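Local coordinates for hypothetical protein MJ1460 (Methanocaldococcus jannaschii DSM 2661, PDB 2OSO) that is of unknown function but binds a zinc ion and contains a V4R domain of the vinyl-4-reductase family, at residues K62-K67 with K73-L78. The protein carries 3 engineered substitutions. Residues are numbered along the deposited sequence; the frame is centred on the assembly and turned at random.
Sequences KMLSPK and KKIFKL
Ile75 reaches from helix 69-79 to the end of helix 53-64, where its two branches meet Leu64 and Pro66. Two residues earlier on helix 69-79, Lys73 gives its backbone O to the N-H of Lys77 in a helical bond, and the O of Lys74 does the same for Leu78. At Ile75 the side chain faces the other segment. CG1 stands beside the backbone N (chi1 -69°) and CG2 lies anti to that N, which spreads the fork over two neighbours: CD1 ends 3.9 Å from CB of Pro66, while CG2 comes equally close, 3.9 Å, to CD1 of Leu64. CD1 of Ile75 is also 4.3 Å from CG of Pro66, so the methyl meets the ring at its CB-CG side. The leucine and isoleucine side chains run at a slant to each other. Two consecutive helices, 53-64 and 69-79, are thus packed together next to the short link 65-68 that joins them. Helix 53-64 stops at Leu64, Ser65 takes positive phi (47°), and Pro66 follows in extended conformation; the CA atoms of Pro66 and Ile75 are 8.0 Å apart. Beside the link, Ser65 OG is hydrogen-bonded to Glu130 OE1 of helix 118-132, and Pro66 packs on Cys127 of that helix. Phe76 comes next, with CE1 of its ring 5.9 Å from CD1 of Leu64, too far to touch. The amine of Lys77 forms a salt bridge with Asp83, and that of Lys73 is hydrogen-bonded to the carbonyl O of Ile86. Leu78 packs on Tyr32 of the second subunit, and Leu64, already against Ile75, touches Leu35 of that subunit as well.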
loop_
_atom_site.group_PDB
_atom_site.type_symbol
_atom_site.label_atom_id
_atom_site.label_comp_id
_atom_site.label_asym_id
_atom_site.label_seq_id
_atom_site.Cartn_x
_atom_site.Cartn_y
_atom_site.Cartn_z
ATOM N N LYS A 62 13.344 -7.732 4.190
ATOM C CA LYS A 62 14.013 -8.874 3.554
ATOM C C LYS A 62 13.878 -8.931 2.023
ATOM O O LYS A 62 14.873 -9.115 1.338
ATOM C CB LYS A 62 13.547 -10.204 4.175
ATOM C CG LYS A 62 13.846 -10.389 5.687
ATOM C CD LYS A 62 15.236 -9.946 6.022
ATOM C CE LYS A 62 15.758 -10.468 7.312
HETATM N N MSE A 63 12.662 -8.779 1.493
HETATM C CA MSE A 63 12.474 -8.617 0.055
HETATM C C MSE A 63 13.342 -7.490 -0.543
HETATM O O MSE A 63 13.920 -7.668 -1.622
HETATM C CB MSE A 63 10.990 -8.352 -0.300
HETATM C CG MSE A 63 10.137 -9.575 -0.717
HETATM SE SE MSE A 63 10.862 -10.754 -2.099
HETATM C CE MSE A 63 11.999 -9.515 -3.093
ATOM N N LEU A 64 13.418 -6.342 0.129
ATOM C CA LEU A 64 14.138 -5.186 -0.394
ATOM C C LEU A 64 15.632 -5.499 -0.441
ATOM O O LEU A 64 16.335 -5.159 -1.398
ATOM C CB LEU A 64 13.901 -3.934 0.474
ATOM C CG LEU A 64 12.532 -3.266 0.515
ATOM C CD1 LEU A 64 12.541 -2.215 1.633
ATOM C CD2 LEU A 64 12.155 -2.673 -0.813
ATOM N N SER A 65 16.100 -6.197 0.592
ATOM C CA SER A 65 17.482 -6.771 0.596
ATOM C C SER A 65 18.593 -5.791 0.138
ATOM O O SER A 65 19.338 -6.054 -0.785
ATOM C CB SER A 65 17.525 -8.073 -0.225
ATOM O OG SER A 65 18.599 -8.878 0.197
ATOM N N PRO A 66 18.742 -4.659 0.842
ATOM C CA PRO A 66 19.795 -3.682 0.573
ATOM C C PRO A 66 21.142 -4.312 0.942
ATOM O O PRO A 66 21.221 -5.095 1.887
ATOM C CB PRO A 66 19.459 -2.504 1.527
ATOM C CG PRO A 66 18.654 -3.117 2.596
ATOM C CD PRO A 66 17.918 -4.283 1.990
ATOM N N LYS A 67 22.173 -4.013 0.174
ATOM C CA LYS A 67 23.489 -4.615 0.402
ATOM C C LYS A 67 24.308 -3.856 1.454
ATOM O O LYS A 67 25.328 -4.356 1.973
ATOM C CB LYS A 67 24.237 -4.727 -0.912
ATOM C CG LYS A 67 23.541 -5.693 -1.918
ATOM N N LYS A 73 19.541 3.722 3.033
ATOM C CA LYS A 73 19.201 5.139 3.059
ATOM C C LYS A 73 18.496 5.568 1.763
ATOM O O LYS A 73 17.525 6.369 1.798
ATOM C CB LYS A 73 20.448 5.993 3.317
ATOM C CG LYS A 73 21.074 5.822 4.737
ATOM C CD LYS A 73 22.377 6.633 4.868
ATOM C CE LYS A 73 22.919 6.621 6.286
ATOM N NZ LYS A 73 24.335 7.154 6.445
ATOM N N LYS A 74 19.000 5.050 0.630
ATOM C CA LYS A 74 18.449 5.356 -0.667
ATOM C C LYS A 74 17.025 4.837 -0.845
ATOM O O LYS A 74 16.174 5.535 -1.346
ATOM C CB LYS A 74 19.329 4.789 -1.763
ATOM C CG LYS A 74 19.066 5.390 -3.131
ATOM C CD LYS A 74 19.669 4.503 -4.209
ATOM C CE LYS A 74 20.235 5.313 -5.407
ATOM N N ILE A 75 16.793 3.588 -0.477
ATOM C CA ILE A 75 15.442 3.005 -0.492
ATOM C C ILE A 75 14.450 3.851 0.297
ATOM O O ILE A 75 13.333 4.066 -0.150
ATOM C CB ILE A 75 15.429 1.580 0.073
ATOM C CG1 ILE A 75 16.161 0.642 -0.898
ATOM C CG2 ILE A 75 13.979 1.121 0.309
ATOM C CD1 ILE A 75 16.557 -0.720 -0.324
ATOM N N PHE A 76 14.839 4.362 1.457
ATOM C CA PHE A 76 13.917 5.220 2.236
ATOM C C PHE A 76 13.572 6.532 1.496
ATOM O O PHE A 76 12.422 6.971 1.513
ATOM C CB PHE A 76 14.420 5.464 3.649
ATOM C CG PHE A 76 13.898 4.457 4.653
ATOM C CD1 PHE A 76 14.197 3.120 4.506
ATOM C CD2 PHE A 76 13.122 4.853 5.714
ATOM C CE1 PHE A 76 13.688 2.170 5.357
ATOM C CE2 PHE A 76 12.611 3.917 6.592
ATOM C CZ PHE A 76 12.922 2.579 6.431
ATOM N N LYS A 77 14.536 7.119 0.796
ATOM C CA LYS A 77 14.215 8.302 -0.027
ATOM C C LYS A 77 13.300 7.954 -1.203
ATOM O O LYS A 77 12.407 8.726 -1.531
ATOM C CB LYS A 77 15.473 8.990 -0.557
ATOM C CG LYS A 77 16.300 9.687 0.497
ATOM C CD LYS A 77 15.561 10.865 1.159
ATOM C CE LYS A 77 15.172 11.954 0.149
ATOM N NZ LYS A 77 14.866 13.316 0.796
ATOM N N LEU A 78 13.580 6.837 -1.876
ATOM C CA LEU A 78 12.734 6.382 -2.996
ATOM C C LEU A 78 11.295 6.072 -2.588
ATOM O O LEU A 78 10.346 6.365 -3.333
ATOM C CB LEU A 78 13.349 5.150 -3.628
ATOM C CG LEU A 78 14.621 5.373 -4.422
ATOM C CD1 LEU A 78 15.164 4.028 -4.923
ATOM C CD2 LEU A 78 14.381 6.365 -5.574
#